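PDB 6S1Y: angiotensin-converting enzyme from Anopheles gambiae, which probably cleaves dipeptides from the carboxyl ends of peptides as a zinc metalloprotease of the angiotensin-converting enzyme family. Local coordinates for residues Q206-I211 and F434-D439; I503-H508 and L573-P578; F507-C512 and G516-G521. One frame throughout, in Å; residues are numbered along the deposited sequence.

Contact 1 (Q206-I211 and F434-D439)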
loop_
_atom_site.group_PDB
_atom_site.type_symbol
_atom_site.label_atom_id
_atom_site.label_comp_id
_atom_site.label_asym_id
_atom_site.label_seq_id
_atom_site.Cartn_x
_atom_site.Cartn_y
_atom_site.Cartn_z
ATOM N N GLN A 206 -10.208 11.017 12.820
ATOM C CA GLN A 206 -9.024 11.682 12.296
ATOM C C GLN A 206 -8.878 11.450 10.806
ATOM O O GLN A 206 -8.432 12.338 10.065
ATOM C CB GLN A 206 -7.785 11.192 13.032
ATOM C CG GLN A 206 -7.821 11.500 14.529
ATOM C CD GLN A 206 -6.523 11.126 15.206
ATOM O OE1 GLN A 206 -5.432 11.306 14.637
ATOM N NE2 GLN A 206 -6.629 10.577 16.412
ATOM N N VAL A 207 -9.261 10.257 10.340
ATOM C CA VAL A 207 -9.125 9.921 8.925
ATOM C C VAL A 207 -10.147 10.684 8.093
ATOM O O VAL A 207 -9.824 11.216 7.022
ATOM C CB VAL A 207 -9.258 8.398 8.747
ATOM C CG1 VAL A 207 -9.490 8.079 7.294
ATOM C CG2 VAL A 207 -7.999 7.700 9.266
ATOM N N ASP A 208 -11.397 10.743 8.569
ATOM C CA ASP A 208 -12.396 11.614 7.953
ATOM C C ASP A 208 -11.904 13.061 7.908
ATOM O O ASP A 208 -12.097 13.764 6.912
ATOM C CB ASP A 208 -13.718 11.539 8.722
ATOM C CG ASP A 208 -14.373 10.161 8.672
ATOM O OD1 ASP A 208 -13.950 9.269 7.889
ATOM O OD2 ASP A 208 -15.345 9.963 9.436
ATOM N N ASP A 209 -11.267 13.536 8.972
ATOM C CA ASP A 209 -10.807 14.921 8.958
ATOM C C ASP A 209 -9.717 15.140 7.916
ATOM O O ASP A 209 -9.661 16.203 7.289
ATOM C CB ASP A 209 -10.292 15.337 10.330
ATOM C CG ASP A 209 -11.382 15.389 11.368
ATOM O OD1 ASP A 209 -12.585 15.314 11.005
ATOM O OD2 ASP A 209 -11.018 15.500 12.557
ATOM N N VAL A 210 -8.823 14.164 7.718
ATOM C CA VAL A 210 -7.792 14.345 6.700
ATOM C C VAL A 210 -8.419 14.354 5.308
ATOM O O VAL A 210 -8.042 15.161 4.447
ATOM C CB VAL A 210 -6.701 13.266 6.830
ATOM C CG1 VAL A 210 -5.777 13.322 5.646
ATOM C CG2 VAL A 210 -5.935 13.460 8.151
ATOM N N ILE A 211 -9.393 13.475 5.069
ATOM C CA ILE A 211 -10.055 13.441 3.762
ATOM C C ILE A 211 -10.689 14.788 3.450
ATOM O O ILE A 211 -10.620 15.267 2.313
ATOM C CB ILE A 211 -11.101 12.318 3.709
ATOM C CG1 ILE A 211 -10.444 11.002 3.301
ATOM C CG2 ILE A 211 -12.188 12.656 2.704
ATOM C CD1 ILE A 211 -9.912 10.981 1.834
ATOM N N PHE A 434 -8.751 7.180 -2.748
ATOM C CA PHE A 434 -8.887 5.773 -3.084
ATOM C C PHE A 434 -8.690 4.902 -1.853
ATOM O O PHE A 434 -9.521 4.044 -1.552
ATOM C CB PHE A 434 -7.876 5.382 -4.157
ATOM C CG PHE A 434 -7.853 3.909 -4.450
ATOM C CD1 PHE A 434 -8.744 3.356 -5.363
ATOM C CD2 PHE A 434 -6.946 3.086 -3.826
ATOM C CE1 PHE A 434 -8.715 2.012 -5.648
ATOM C CE2 PHE A 434 -6.915 1.739 -4.100
ATOM C CZ PHE A 434 -7.799 1.199 -5.013
ATOM N N ALA A 435 -7.558 5.069 -1.158
ATOM C CA ALA A 435 -7.251 4.216 -0.009
ATOM C C ALA A 435 -8.346 4.329 1.043
ATOM O O ALA A 435 -8.772 3.321 1.613
ATOM C CB ALA A 435 -5.892 4.599 0.576
ATOM N N TYR A 436 -8.847 5.547 1.270
ATOM C CA TYR A 436 -9.943 5.764 2.208
ATOM C C TYR A 436 -11.170 4.923 1.854
ATOM O O TYR A 436 -11.750 4.267 2.724
ATOM C CB TYR A 436 -10.311 7.254 2.226
ATOM C CG TYR A 436 -11.486 7.633 3.104
ATOM C CD1 TYR A 436 -11.396 7.584 4.494
ATOM C CD2 TYR A 436 -12.680 8.097 2.544
ATOM C CE1 TYR A 436 -12.479 7.967 5.290
ATOM C CE2 TYR A 436 -13.741 8.473 3.325
ATOM C CZ TYR A 436 -13.649 8.401 4.697
ATOM O OH TYR A 436 -14.734 8.790 5.470
ATOM N N THR A 437 -11.579 4.929 0.581
ATOM C CA THR A 437 -12.819 4.254 0.217
ATOM C C THR A 437 -12.723 2.741 0.379
ATOM O O THR A 437 -13.742 2.080 0.583
ATOM C CB THR A 437 -13.223 4.567 -1.227
ATOM O OG1 THR A 437 -12.137 4.243 -2.094
ATOM C CG2 THR A 437 -13.559 6.029 -1.407
ATOM N N LEU A 438 -11.531 2.164 0.256
ATOM C CA LEU A 438 -11.440 0.706 0.327
ATOM C C LEU A 438 -11.783 0.187 1.726
ATOM O O LEU A 438 -12.490 -0.821 1.862
ATOM C CB LEU A 438 -10.050 0.228 -0.078
ATOM C CG LEU A 438 -9.755 0.040 -1.558
ATOM C CD1 LEU A 438 -8.591 -0.929 -1.711
ATOM C CD2 LEU A 438 -10.975 -0.494 -2.292
ATOM N N ASP A 439 -11.272 0.828 2.774
ATOM C CA ASP A 439 -11.630 0.352 4.102
ATOM C C ASP A 439 -12.925 0.958 4.607
ATOM O O ASP A 439 -13.653 0.288 5.349
ATOM C CB ASP A 439 -10.470 0.574 5.071
ATOM C CG ASP A 439 -9.431 -0.578 4.980
ATOM O OD1 ASP A 439 -9.626 -1.462 4.119
ATOM O OD2 ASP A 439 -8.454 -0.622 5.765
#
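Tyr436 lays one face of its ring against Ile211, and the overlap is set by CG1, which stands 3.7 Å from the ring centroid and 19° off the ring normal. That is a CH-pi contact over the face, displaced toward the CB end of the ring, as the 3.5 Å separation of Ile211 CG1 from Tyr436 CG confirms. Ile211 CD1 carries the same chain on to Tyr436 CB, at 3.8 Å. Val207 approaches differently: its CG1 lies near the ring plane, at the edge, 3.4 Å from Tyr436 CD1. With CG anti to the backbone N, the tyrosine extends across to the other helix and its hydroxyl arrives beside Asp208. There Tyr436 OH donates to Asp208 OD1 at 2.6 Å, a short bond that meets the oxygen from above the carboxylate plane, 52° out of it. The carboxylate and ring planes stand nearly at right angles. The hydroxyl also bonds to Lys440 NZ, one turn further along its own helix; a positive charge there would be expected to polarise the phenol. Two partners thus hold the polar end, while Ile211 and Val207 pack the ring from across the contact. The helices 203-233 and 431-447 run roughly antiparallel, the axes of their short segments 11.2 Å apart at an angle of 145°, and the tyrosine spans that gap. Tyr466 of helix 455-467 adds an edge-to-face ring to Tyr436, and Phe498 of helix 495-514 packs on Val207 and Ile211, embedding the pair in the helical body of the enzyme.

Contact 2 (I503-H508 and L573-P578); sequences IQFQFH and LEYFDP
Phe505 leaves its helix with CG anti to the carbonyl carbon (chi1 -68°), which carries the ring from CB toward Tyr575. Along one side of the Phe505 ring, CD2 comes first, 4.0 Å from Tyr575 CB and 3.8 Å from Tyr575 CG. CE2 goes deeper: it stands over the centre of the tyrosine ring, 3.6 Å above its plane, and its nearest atom there is Tyr575 CG at 3.7 Å. The ring centroids are 5.0 Å apart and the planes meet at 63°, which makes this a T-shaped (edge-to-face) pair with Phe505 supplying the edge. In this largely helical enzyme the pair bridges helix 495-514 to the short break between helices 570-575 and 577-590, where Phe576 leaves helical geometry and also occupies the N-cap position of the second helix. At the tip, Phe505 CZ reaches Phe576 CE2 at 4.2 Å, a looser apolar touch. Phe576 in turn offers a face to its own neighbour, with Tyr575 CD1 lying 3.6 Å above the centre of that ring. All three aromatics are buried. Leu393 of helix 381-395 packs on Phe505, and helix 414-429 supplies Ala424 against Tyr575 and Leu429 against Phe576.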
loop_
_atom_site.group_PDB
_atom_site.type_symbol
_atom_site.label_atom_id
_atom_site.label_comp_id
_atom_site.label_asym_id
_atom_site.label_seq_id
_atom_site.Cartn_x
_atom_site.Cartn_y
_atom_site.Cartn_z
ATOM N N ILE A 503 1.445 10.329 6.904
ATOM C CA ILE A 503 2.586 10.507 7.807
ATOM C C ILE A 503 3.900 10.504 7.054
ATOM O O ILE A 503 4.884 11.087 7.523
ATOM C CB ILE A 503 2.642 9.437 8.924
ATOM C CG1 ILE A 503 2.977 8.061 8.357
ATOM C CG2 ILE A 503 1.341 9.411 9.673
ATOM C CD1 ILE A 503 2.931 6.973 9.401
ATOM N N GLN A 504 3.964 9.853 5.893
ATOM C CA GLN A 504 5.236 9.855 5.187
ATOM C C GLN A 504 5.698 11.277 4.886
ATOM O O GLN A 504 6.909 11.522 4.755
ATOM C CB GLN A 504 5.172 9.028 3.904
ATOM C CG GLN A 504 4.401 9.646 2.742
ATOM C CD GLN A 504 4.321 8.682 1.535
ATOM O OE1 GLN A 504 4.801 8.986 0.459
ATOM N NE2 GLN A 504 3.712 7.524 1.742
ATOM N N PHE A 505 4.774 12.236 4.762
ATOM C CA PHE A 505 5.223 13.608 4.521
ATOM C C PHE A 505 5.692 14.265 5.816
ATOM O O PHE A 505 6.554 15.152 5.785
ATOM C CB PHE A 505 4.109 14.422 3.836
ATOM C CG PHE A 505 3.819 13.956 2.425
ATOM C CD1 PHE A 505 2.887 12.954 2.178
ATOM C CD2 PHE A 505 4.503 14.495 1.353
ATOM C CE1 PHE A 505 2.647 12.510 0.874
ATOM C CE2 PHE A 505 4.269 14.049 0.054
ATOM C CZ PHE A 505 3.349 13.058 -0.176
ATOM N N GLN A 506 5.142 13.839 6.960
ATOM C CA GLN A 506 5.697 14.254 8.247
ATOM C C GLN A 506 7.111 13.713 8.432
ATOM O O GLN A 506 8.011 14.446 8.845
ATOM C CB GLN A 506 4.775 13.791 9.372
ATOM C CG GLN A 506 3.379 14.385 9.283
ATOM C CD GLN A 506 2.475 13.947 10.391
ATOM O OE1 GLN A 506 1.575 13.113 10.194
ATOM N NE2 GLN A 506 2.672 14.513 11.571
ATOM N N PHE A 507 7.329 12.437 8.106
ATOM C CA PHE A 507 8.661 11.837 8.186
ATOM C C PHE A 507 9.620 12.524 7.215
ATOM O O PHE A 507 10.754 12.868 7.574
ATOM C CB PHE A 507 8.579 10.339 7.873
ATOM C CG PHE A 507 7.783 9.520 8.877
ATOM C CD1 PHE A 507 7.487 10.008 10.133
ATOM C CD2 PHE A 507 7.381 8.237 8.560
ATOM C CE1 PHE A 507 6.795 9.231 11.046
ATOM C CE2 PHE A 507 6.682 7.454 9.467
ATOM C CZ PHE A 507 6.386 7.950 10.709
ATOM N N HIS A 508 9.182 12.721 5.965
ATOM C CA HIS A 508 10.022 13.381 4.967
ATOM C C HIS A 508 10.431 14.777 5.419
ATOM O O HIS A 508 11.583 15.183 5.235
ATOM C CB HIS A 508 9.265 13.445 3.640
ATOM C CG HIS A 508 9.988 14.156 2.532
ATOM N ND1 HIS A 508 11.135 13.666 1.958
ATOM C CD2 HIS A 508 9.685 15.286 1.853
ATOM C CE1 HIS A 508 11.519 14.463 0.981
ATOM N NE2 HIS A 508 10.660 15.459 0.901
ATOM N N LEU A 573 -0.250 18.895 2.924
ATOM C CA LEU A 573 -0.839 20.104 2.340
ATOM C C LEU A 573 0.221 21.138 1.990
ATOM O O LEU A 573 0.091 21.836 0.977
ATOM C CB LEU A 573 -1.865 20.722 3.293
ATOM C CG LEU A 573 -3.110 19.860 3.512
ATOM C CD1 LEU A 573 -4.017 20.446 4.611
ATOM C CD2 LEU A 573 -3.867 19.715 2.206
ATOM N N GLU A 574 1.294 21.243 2.786
ATOM C CA GLU A 574 2.399 22.134 2.419
ATOM C C GLU A 574 3.092 21.641 1.157
ATOM O O GLU A 574 3.462 22.445 0.287
ATOM C CB GLU A 574 3.412 22.240 3.571
ATOM C CG GLU A 574 4.609 23.169 3.284
ATOM C CD GLU A 574 5.681 23.176 4.398
ATOM O OE1 GLU A 574 5.439 22.637 5.509
ATOM O OE2 GLU A 574 6.788 23.718 4.139
ATOM N N TYR A 575 3.303 20.324 1.061
ATOM C CA TYR A 575 4.008 19.759 -0.083
ATOM C C TYR A 575 3.305 20.115 -1.382
ATOM O O TYR A 575 3.948 20.495 -2.371
ATOM C CB TYR A 575 4.096 18.232 0.086
ATOM C CG TYR A 575 4.895 17.506 -0.966
ATOM C CD1 TYR A 575 4.300 17.106 -2.158
ATOM C CD2 TYR A 575 6.225 17.185 -0.755
ATOM C CE1 TYR A 575 5.014 16.425 -3.127
ATOM C CE2 TYR A 575 6.966 16.503 -1.727
ATOM C CZ TYR A 575 6.340 16.122 -2.914
ATOM O OH TYR A 575 7.026 15.453 -3.886
ATOM N N PHE A 576 1.978 19.999 -1.389
ATOM C CA PHE A 576 1.162 20.258 -2.567
ATOM C C PHE A 576 0.552 21.660 -2.595
ATOM O O PHE A 576 -0.370 21.896 -3.374
ATOM C CB PHE A 576 0.029 19.232 -2.673
ATOM C CG PHE A 576 0.498 17.871 -3.037
ATOM C CD1 PHE A 576 1.025 17.625 -4.280
ATOM C CD2 PHE A 576 0.452 16.839 -2.115
ATOM C CE1 PHE A 576 1.485 16.374 -4.599
ATOM C CE2 PHE A 576 0.921 15.584 -2.439
ATOM C CZ PHE A 576 1.427 15.353 -3.665
ATOM N N ASP A 577 1.029 22.594 -1.775
ATOM C CA ASP A 577 0.372 23.898 -1.864
ATOM C C ASP A 577 0.711 24.609 -3.173
ATOM O O ASP A 577 -0.172 25.240 -3.754
ATOM C CB ASP A 577 0.720 24.805 -0.681
ATOM C CG ASP A 577 -0.084 26.111 -0.704
ATOM O OD1 ASP A 577 -1.316 26.089 -0.438
ATOM O OD2 ASP A 577 0.511 27.151 -1.060
ATOM N N PRO A 578 1.957 24.569 -3.663
ATOM C CA PRO A 578 2.227 25.249 -4.945
ATOM C C PRO A 578 1.394 24.684 -6.091
ATOM O O PRO A 578 0.918 25.439 -6.953
ATOM C CB PRO A 578 3.736 25.032 -5.154
ATOM C CG PRO A 578 4.288 24.797 -3.759
ATOM C CD PRO A 578 3.192 24.050 -3.031
#

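Contact 3 (F507-C512 and G516-G521); sequences FHRAAC and GEYVKG
Cys512 O is the polar atom on which the chain turns after helix 495-514. Its sound bond comes from Glu517 N, at 2.8 Å with an N-H...O angle of 164°; Tyr518 N adds a weak one, long at 3.5 Å and bent to 122°. Gly516 N is also close to this oxygen, but its angle is too poor for a hydrogen bond. Gly516 has a positive phi of 64° and begins the departure from helical geometry, and the turn meets the definition of a Schellman motif closing the C-terminal end of the helix. Beside this backbone capping, Cys512 CB packs on Tyr518 CB at 3.6 Å, and Glu517 CB comes near it as well. Tyr518 then runs back alongside Arg509, the two side chains pointing the same way, with Arg509 CG 3.7 Å from Tyr518 CE2 and Arg509 CD 3.9 Å from that same carbon. Both have CG anti to the backbone N, which brings the arginine's aliphatic part against the tyrosine ring. The guanidinium lies beyond this meeting, in long, weak ion pairs with Asp570, Glu564 and Glu574. Tyr518 OH is hydrogen-bonded to Glu574, while Glu517 OE1 takes a salt bridge from Lys399 and a bond from Asp531 N. Cys512 SG is joined to Cys530 in a disulfide, so a covalent link ties the loop 515-535 to the helix it follows. The capped carbonyl fixes the turn, while the polar tips are held by residues of other parts of the chain, so the packing between the segments is carried by Cys512, Tyr518 and the methylenes of Arg509.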
loop_
_atom_site.group_PDB
_atom_site.type_symbol
_atom_site.label_atom_id
_atom_site.label_comp_id
_atom_site.label_asym_id
_atom_site.label_seq_id
_atom_site.Cartn_x
_atom_site.Cartn_y
_atom_site.Cartn_z
ATOM N N PHE A 507 7.329 12.437 8.106
ATOM C CA PHE A 507 8.661 11.837 8.186
ATOM C C PHE A 507 9.620 12.524 7.215
ATOM O O PHE A 507 10.754 12.868 7.574
ATOM C CB PHE A 507 8.579 10.339 7.873
ATOM C CG PHE A 507 7.783 9.520 8.877
ATOM C CD1 PHE A 507 7.487 10.008 10.133
ATOM C CD2 PHE A 507 7.381 8.237 8.560
ATOM C CE1 PHE A 507 6.795 9.231 11.046
ATOM C CE2 PHE A 507 6.682 7.454 9.467
ATOM C CZ PHE A 507 6.386 7.950 10.709
ATOM N N HIS A 508 9.182 12.721 5.965
ATOM C CA HIS A 508 10.022 13.381 4.967
ATOM C C HIS A 508 10.431 14.777 5.419
ATOM O O HIS A 508 11.583 15.183 5.235
ATOM C CB HIS A 508 9.265 13.445 3.640
ATOM C CG HIS A 508 9.988 14.156 2.532
ATOM N ND1 HIS A 508 11.135 13.666 1.958
ATOM C CD2 HIS A 508 9.685 15.286 1.853
ATOM C CE1 HIS A 508 11.519 14.463 0.981
ATOM N NE2 HIS A 508 10.660 15.459 0.901
ATOM N N ARG A 509 9.493 15.536 5.981
ATOM C CA ARG A 509 9.803 16.888 6.426
ATOM C C ARG A 509 10.858 16.863 7.524
ATOM O O ARG A 509 11.800 17.664 7.506
ATOM C CB ARG A 509 8.535 17.573 6.925
ATOM C CG ARG A 509 8.765 18.956 7.561
ATOM C CD ARG A 509 7.470 19.718 7.775
ATOM N NE ARG A 509 6.607 19.074 8.750
ATOM C CZ ARG A 509 5.387 19.493 9.060
ATOM N NH1 ARG A 509 4.879 20.572 8.463
ATOM N NH2 ARG A 509 4.672 18.833 9.964
ATOM N N ALA A 510 10.712 15.951 8.485
ATOM C CA ALA A 510 11.682 15.846 9.566
ATOM C C ALA A 510 13.045 15.420 9.045
ATOM O O ALA A 510 14.075 15.935 9.490
ATOM C CB ALA A 510 11.171 14.861 10.617
ATOM N N ALA A 511 13.082 14.499 8.088
ATOM C CA ALA A 511 14.376 14.036 7.602
ATOM C C ALA A 511 15.074 15.100 6.770
ATOM O O ALA A 511 16.306 15.222 6.822
ATOM C CB ALA A 511 14.210 12.747 6.790
ATOM N N CYS A 512 14.314 15.852 5.967
ATOM C CA CYS A 512 14.903 16.949 5.210
ATOM C C CYS A 512 15.435 18.025 6.148
ATOM O O CYS A 512 16.521 18.565 5.930
ATOM C CB CYS A 512 13.872 17.530 4.241
ATOM S SG CYS A 512 13.258 16.318 3.032
ATOM N N GLY A 516 19.482 19.375 6.548
ATOM C CA GLY A 516 19.693 20.731 6.061
ATOM C C GLY A 516 19.119 20.983 4.683
ATOM O O GLY A 516 19.636 21.825 3.941
ATOM N N GLU A 517 18.051 20.268 4.323
ATOM C CA GLU A 517 17.437 20.372 3.013
ATOM C C GLU A 517 16.106 21.105 3.027
ATOM O O GLU A 517 15.575 21.389 1.950
ATOM C CB GLU A 517 17.225 18.966 2.417
ATOM C CG GLU A 517 18.493 18.306 1.929
ATOM C CD GLU A 517 18.997 18.957 0.692
ATOM O OE1 GLU A 517 18.560 18.546 -0.410
ATOM O OE2 GLU A 517 19.800 19.908 0.820
ATOM N N TYR A 518 15.549 21.406 4.200
ATOM C CA TYR A 518 14.234 22.024 4.277
ATOM C C TYR A 518 14.210 23.155 5.293
ATOM O O TYR A 518 14.431 22.931 6.488
ATOM C CB TYR A 518 13.155 21.000 4.654
ATOM C CG TYR A 518 11.860 21.657 5.087
ATOM C CD1 TYR A 518 11.073 22.358 4.171
ATOM C CD2 TYR A 518 11.430 21.594 6.407
ATOM C CE1 TYR A 518 9.893 22.978 4.557
ATOM C CE2 TYR A 518 10.248 22.214 6.805
ATOM C CZ TYR A 518 9.480 22.901 5.863
ATOM O OH TYR A 518 8.298 23.514 6.230
ATOM N N VAL A 519 13.874 24.352 4.827
ATOM C CA VAL A 519 13.545 25.474 5.700
ATOM C C VAL A 519 12.177 26.008 5.293
ATOM O O VAL A 519 11.949 26.307 4.113
ATOM C CB VAL A 519 14.600 26.596 5.614
ATOM C CG1 VAL A 519 14.202 27.752 6.510
ATOM C CG2 VAL A 519 15.972 26.054 5.979
ATOM N N LYS A 520 11.280 26.137 6.261
ATOM C CA LYS A 520 9.955 26.672 5.981
ATOM C C LYS A 520 10.067 28.074 5.397
ATOM O O LYS A 520 10.805 28.922 5.913
ATOM C CB LYS A 520 9.111 26.687 7.253
ATOM C CG LYS A 520 7.621 26.848 7.000
ATOM C CD LYS A 520 6.837 26.712 8.293
ATOM C CE LYS A 520 5.591 27.592 8.295
ATOM N NZ LYS A 520 4.401 26.896 7.738
ATOM N N GLY A 521 9.342 28.309 4.300
ATOM C CA GLY A 521 9.361 29.583 3.624
ATOM C C GLY A 521 10.527 29.802 2.695
ATOM O O GLY A 521 10.485 30.740 1.890
#

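In the fold
Contacts 1 and 2 are buried and contact 3 lies at the surface, its centre about 24 Å from the centre of the chain, against about 14 Å for the centre of contact 1. Helix 495-514 connects all three: it forms one partner in contacts 2 and 3, whose segments overlap at Phe507 and His508, and its Phe498 packs against contact 1. The chemistry changes along the way. Contact 1 combines a ring face with a phenol-carboxylate bond, contact 2 is purely aromatic, and contact 3 rests on backbone capping beside a small apolar packing. Contacts 2 and 3 meet through the Glu574–Tyr518 bond, whereas contact 1 touches neither.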